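Local structure of type I site-specific restriction-modification system, R (Restriction) subunit (Vibrio vulnificus, 3H1T) at residues F492-L495 against E496-T499; T505-L508 against L509-G512. The protein is the restriction subunit fragment of a putative type I restriction enzyme, probably an ATP-dependent motor that translocates DNA. One frame throughout, in Å; residues are numbered along the deposited sequence.

Interactions 1 and 2 lie at opposite ends of strand 502-505 in the helicase C-terminal domain, with centres about 18 Å apart. Interaction 1 (492-499) leads from helix 482-493 toward the strand at the protein surface; interaction 2 (505-512) carries the chain off the strand into a partly buried turn. Strand 441-446 serves both, through K441 and F445 respectively. They also touch directly, though only by packing: Q493 OE1 lies 3.9 Å from G512 O, while the same Q493 oxygen accepts a hydrogen bond from D514 N. The first contact is helix-end packing; the second belongs to a loop that probably corresponds to motif V of superfamily 2 helicases.

Interaction 1: residues F492-L495 against E496-T499; sequences FQEL and ETST
E494 and T497 meet where the chain leaves helix 482-493 and bends back past its last turn. F492, still helical, turns its ring from the bend onto K441 and I443 of strand 441-446, and Q493 OE1 accepts a hydrogen bond from D514 N. At E494 the backbone is extended (psi 136°) and the chain turns away from the helix. Its side chain then runs across T497 at a slant: CB lies 3.8 Å from T497 CG2, and farther out E494 OE1 comes within 3.4 Å of the same methyl. T497 OG1 stands 3.1 Å from E494 O, but its hydrogen bond goes to R491 O, near the end of helix 482-493. A chi1 of 55°, with OG1 lodged between the backbone N and the carbonyl carbon, aims the hydroxyl at the helix end and leaves the methyl facing E494. L495 points away from the 496-499 loop and packs on P516, R544 and Y547, and Y547 OH also bonds E496 OE1. Across the bend itself the contact is therefore van der Waals, a carboxylate against a methyl; the polar tie from the bend to the helix is the T497 OG1 bond to R491 O.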
ATOM      1  N   PHE A 492      10.577 -18.407   9.177  1.00 34.02           N
ATOM      2  CA  PHE A 492      11.296 -17.266   8.617  1.00 32.36           C
ATOM      3  C   PHE A 492      10.496 -15.971   8.796  1.00 33.43           C
ATOM      4  O   PHE A 492      11.037 -14.912   9.124  1.00 32.47           O
ATOM      5  CB  PHE A 492      11.551 -17.501   7.123  1.00 25.09           C
ATOM      6  CG  PHE A 492      12.127 -16.315   6.400  1.00 22.33           C
ATOM      7  CD1 PHE A 492      13.485 -16.023   6.466  1.00 20.66           C
ATOM      8  CD2 PHE A 492      11.310 -15.514   5.613  1.00 20.26           C
ATOM      9  CE1 PHE A 492      14.013 -14.940   5.741  1.00 19.09           C
ATOM     10  CE2 PHE A 492      11.826 -14.448   4.894  1.00 19.08           C
ATOM     11  CZ  PHE A 492      13.180 -14.161   4.957  1.00 17.24           C
ATOM     12  N   GLN A 493       9.191 -16.077   8.576  1.00 30.80           N
ATOM     13  CA  GLN A 493       8.273 -14.960   8.678  1.00 31.85           C
ATOM     14  C   GLN A 493       8.085 -14.444  10.094  1.00 34.66           C
ATOM     15  O   GLN A 493       7.709 -13.286  10.290  1.00 35.06           O
ATOM     16  CB  GLN A 493       6.922 -15.363   8.097  1.00 28.81           C
ATOM     17  CG  GLN A 493       6.936 -15.502   6.592  1.00 28.92           C
ATOM     18  CD  GLN A 493       5.566 -15.779   6.034  1.00 30.97           C
ATOM     19  OE1 GLN A 493       5.315 -15.578   4.852  1.00 31.79           O
ATOM     20  NE2 GLN A 493       4.666 -16.248   6.886  1.00 30.79           N
ATOM     21  N   GLU A 494       8.355 -15.290  11.080  1.00 44.85           N
ATOM     22  CA  GLU A 494       8.179 -14.891  12.470  1.00 47.65           C
ATOM     23  C   GLU A 494       9.204 -13.862  12.892  1.00 48.60           C
ATOM     24  O   GLU A 494      10.389 -13.990  12.573  1.00 48.81           O
ATOM     25  CB  GLU A 494       8.246 -16.125  13.367  1.00 54.64           C
ATOM     26  CG  GLU A 494       7.481 -17.267  12.750  1.00 58.79           C
ATOM     27  CD  GLU A 494       7.019 -18.299  13.741  1.00 63.26           C
ATOM     28  OE1 GLU A 494       7.870 -18.939  14.406  1.00 64.16           O
ATOM     29  OE2 GLU A 494       5.785 -18.469  13.837  1.00 63.70           O
ATOM     30  N   LEU A 495       8.723 -12.836  13.595  1.00 41.51           N
ATOM     31  CA  LEU A 495       9.545 -11.734  14.095  1.00 41.94           C
ATOM     32  C   LEU A 495      10.591 -12.149  15.125  1.00 42.24           C
ATOM     33  O   LEU A 495      11.711 -11.628  15.130  1.00 42.02           O
ATOM     34  CB  LEU A 495       8.660 -10.676  14.763  1.00 37.21           C
ATOM     35  CG  LEU A 495       7.315 -10.294  14.140  1.00 36.42           C
ATOM     36  CD1 LEU A 495       6.621  -9.251  15.030  1.00 33.64           C
ATOM     37  CD2 LEU A 495       7.546  -9.752  12.743  1.00 36.35           C
ATOM     38  N   GLU A 496      10.223 -13.088  15.991  1.00 37.73           N
ATOM     39  CA  GLU A 496      11.089 -13.533  17.077  1.00 39.77           C
ATOM     40  C   GLU A 496      12.068 -14.687  16.808  1.00 39.13           C
ATOM     41  O   GLU A 496      12.881 -15.008  17.678  1.00 40.48           O
ATOM     42  CB  GLU A 496      10.216 -13.894  18.279  1.00 65.48           C
ATOM     43  CG  GLU A 496      10.849 -13.722  19.664  1.00 68.92           C
ATOM     44  CD  GLU A 496      10.527 -12.378  20.305  1.00 71.64           C
ATOM     45  OE1 GLU A 496       9.526 -11.750  19.886  1.00 73.11           O
ATOM     46  OE2 GLU A 496      11.257 -11.960  21.236  1.00 72.65           O
ATOM     47  N   THR A 497      12.010 -15.308  15.631  1.00 43.03           N
ATOM     48  CA  THR A 497      12.907 -16.427  15.318  1.00 39.31           C
ATOM     49  C   THR A 497      14.179 -15.935  14.619  1.00 38.36           C
ATOM     50  O   THR A 497      14.115 -15.018  13.811  1.00 39.23           O
ATOM     51  CB  THR A 497      12.211 -17.420  14.406  1.00 38.75           C
ATOM     52  OG1 THR A 497      11.744 -16.729  13.242  1.00 40.56           O
ATOM     53  CG2 THR A 497      11.038 -18.075  15.111  1.00 38.39           C
ATOM     54  N   SER A 498      15.328 -16.543  14.902  1.00 33.56           N
ATOM     55  CA  SER A 498      16.567 -16.096  14.262  1.00 33.75           C
ATOM     56  C   SER A 498      16.915 -16.824  12.963  1.00 32.66           C
ATOM     57  O   SER A 498      17.712 -16.329  12.165  1.00 30.72           O
ATOM     58  CB  SER A 498      17.758 -16.172  15.242  1.00 47.44           C
ATOM     59  OG  SER A 498      18.027 -17.500  15.653  1.00 51.68           O
ATOM     60  N   THR A 499      16.326 -17.998  12.745  1.00 30.68           N
ATOM     61  CA  THR A 499      16.585 -18.748  11.519  1.00 31.85           C
ATOM     62  C   THR A 499      15.312 -19.430  11.002  1.00 30.00           C
ATOM     63  O   THR A 499      14.374 -19.658  11.764  1.00 32.22           O
ATOM     64  CB  THR A 499      17.670 -19.825  11.726  1.00 43.98           C
ATOM     65  OG1 THR A 499      17.215 -20.778  12.692  1.00 47.35           O
ATOM     66  CG2 THR A 499      18.962 -19.212  12.214  1.00 46.01           C
TER

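Interaction 2: residues T505-L508 against L509-G512; sequences TSQL and LTTG
T505 and L509 pack against each other at the buried base of a tight turn that follows strand 502-505. The leucine passes obliquely over the threonine: L509 CB sits 3.7 Å from T505 CG2, and L509 CG lies 3.6 Å from T505 OG1, so both branches of the threonine are used. That hydroxyl is not left without a partner among apolar neighbours, since it is hydrogen-bonded to V477 O. V477 and F445, the latter on strand 441-446, also pack on L509.

The turn is closed by Q507 and T510. T510 N donates to Q507 O over 2.9 Å in a nearly straight bond (167° at the hydrogen), arriving from 36° above the carbonyl plane. T510 OG1 grips the same Q507 oxygen at 2.6 Å, a short bond made possible by a chi1 of 45° that folds the hydroxyl back over its own main chain. With two donors on one carbonyl, the turn and the T510 rotamer are fixed together. The T510 side chain also rests on E532, Q535 and I536 of helix 530-537.

Toward solvent the fit slackens. The side chains of L508 and L509 meet loosely, L508 CG 4.2 Å from L509 CD2. Q507 is exposed as well, yet its amide is tethered at both ends, NE2 to E532 and OE1 to R525. G512 CA makes a bent CH···O contact of 3.1 Å with L508 O.

Residues Q507 to T510 form a type I beta turn, and the sequence TTGVD that begins at T510 is consistent with motif V of superfamily 2 helicases, lying here against helix 530-537 in the second RecA-like domain.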
ATOM      1  N   THR A 505      14.480 -19.073  -3.466  1.00 28.77           N
ATOM      2  CA  THR A 505      13.264 -19.438  -4.149  1.00 31.42           C
ATOM      3  C   THR A 505      13.453 -19.010  -5.600  1.00 34.25           C
ATOM      4  O   THR A 505      14.531 -18.571  -5.989  1.00 35.30           O
ATOM      5  CB  THR A 505      12.080 -18.665  -3.542  1.00 28.70           C
ATOM      6  OG1 THR A 505      10.856 -19.130  -4.104  1.00 29.11           O
ATOM      7  CG2 THR A 505      12.236 -17.188  -3.831  1.00 27.81           C
ATOM      8  N   SER A 506      12.415 -19.167  -6.401  1.00 45.01           N
ATOM      9  CA  SER A 506      12.484 -18.743  -7.783  1.00 49.53           C
ATOM     10  C   SER A 506      11.268 -17.843  -8.048  1.00 52.00           C
ATOM     11  O   SER A 506      11.407 -16.620  -8.238  1.00 52.18           O
ATOM     12  CB  SER A 506      12.503 -19.959  -8.719  1.00 43.68           C
ATOM     13  OG  SER A 506      11.616 -20.969  -8.277  1.00 45.06           O
ATOM     14  N   GLN A 507      10.079 -18.444  -8.001  1.00 51.59           N
ATOM     15  CA  GLN A 507       8.833 -17.732  -8.247  1.00 53.28           C
ATOM     16  C   GLN A 507       7.896 -17.643  -7.030  1.00 52.82           C
ATOM     17  O   GLN A 507       7.411 -16.562  -6.701  1.00 52.44           O
ATOM     18  CB  GLN A 507       8.097 -18.393  -9.411  1.00 71.61           C
ATOM     19  CG  GLN A 507       7.031 -17.511 -10.030  1.00 76.91           C
ATOM     20  CD  GLN A 507       7.619 -16.306 -10.761  1.00 81.54           C
ATOM     21  OE1 GLN A 507       8.698 -16.392 -11.349  1.00 80.07           O
ATOM     22  NE2 GLN A 507       6.900 -15.183 -10.742  1.00 79.62           N
ATOM     23  N   LEU A 508       7.669 -18.767  -6.353  1.00 40.45           N
ATOM     24  CA  LEU A 508       6.779 -18.832  -5.191  1.00 40.21           C
ATOM     25  C   LEU A 508       6.769 -17.672  -4.172  1.00 39.86           C
ATOM     26  O   LEU A 508       5.699 -17.277  -3.691  1.00 39.17           O
ATOM     27  CB  LEU A 508       7.031 -20.128  -4.430  1.00 45.02           C
ATOM     28  CG  LEU A 508       5.977 -20.382  -3.353  1.00 48.11           C
ATOM     29  CD1 LEU A 508       4.663 -20.735  -4.027  1.00 46.54           C
ATOM     30  CD2 LEU A 508       6.426 -21.509  -2.433  1.00 48.36           C
ATOM     31  N   LEU A 509       7.936 -17.135  -3.827  1.00 38.93           N
ATOM     32  CA  LEU A 509       7.949 -16.062  -2.844  1.00 38.25           C
ATOM     33  C   LEU A 509       7.840 -14.657  -3.409  1.00 38.08           C
ATOM     34  O   LEU A 509       7.986 -13.686  -2.675  1.00 37.15           O
ATOM     35  CB  LEU A 509       9.185 -16.165  -1.951  1.00 38.14           C
ATOM     36  CG  LEU A 509       9.359 -17.504  -1.212  1.00 39.02           C
ATOM     37  CD1 LEU A 509      10.410 -17.358  -0.125  1.00 36.73           C
ATOM     38  CD2 LEU A 509       8.033 -17.953  -0.599  1.00 36.23           C
ATOM     39  N   THR A 510       7.575 -14.527  -4.701  1.00 46.49           N
ATOM     40  CA  THR A 510       7.421 -13.193  -5.246  1.00 49.78           C
ATOM     41  C   THR A 510       6.233 -12.566  -4.507  1.00 51.84           C
ATOM     42  O   THR A 510       6.296 -11.408  -4.103  1.00 53.27           O
ATOM     43  CB  THR A 510       7.188 -13.220  -6.774  1.00 45.75           C
ATOM     44  OG1 THR A 510       6.232 -14.230  -7.106  1.00 47.34           O
ATOM     45  CG2 THR A 510       8.501 -13.490  -7.505  1.00 44.42           C
ATOM     46  N   THR A 511       5.153 -13.334  -4.334  1.00 57.78           N
ATOM     47  CA  THR A 511       3.972 -12.864  -3.596  1.00 58.53           C
ATOM     48  C   THR A 511       3.699 -13.860  -2.470  1.00 60.03           C
ATOM     49  O   THR A 511       2.671 -13.787  -1.805  1.00 61.59           O
ATOM     50  CB  THR A 511       2.679 -12.812  -4.439  1.00 54.96           C
ATOM     51  OG1 THR A 511       2.276 -14.143  -4.786  1.00 55.90           O
ATOM     52  CG2 THR A 511       2.880 -11.993  -5.683  1.00 53.73           C
ATOM     53  N   GLY A 512       4.628 -14.786  -2.265  1.00 62.30           N
ATOM     54  CA  GLY A 512       4.467 -15.792  -1.238  1.00 63.70           C
ATOM     55  C   GLY A 512       4.861 -15.414   0.184  1.00 63.82           C
ATOM     56  O   GLY A 512       4.276 -15.939   1.134  1.00 64.44           O
TER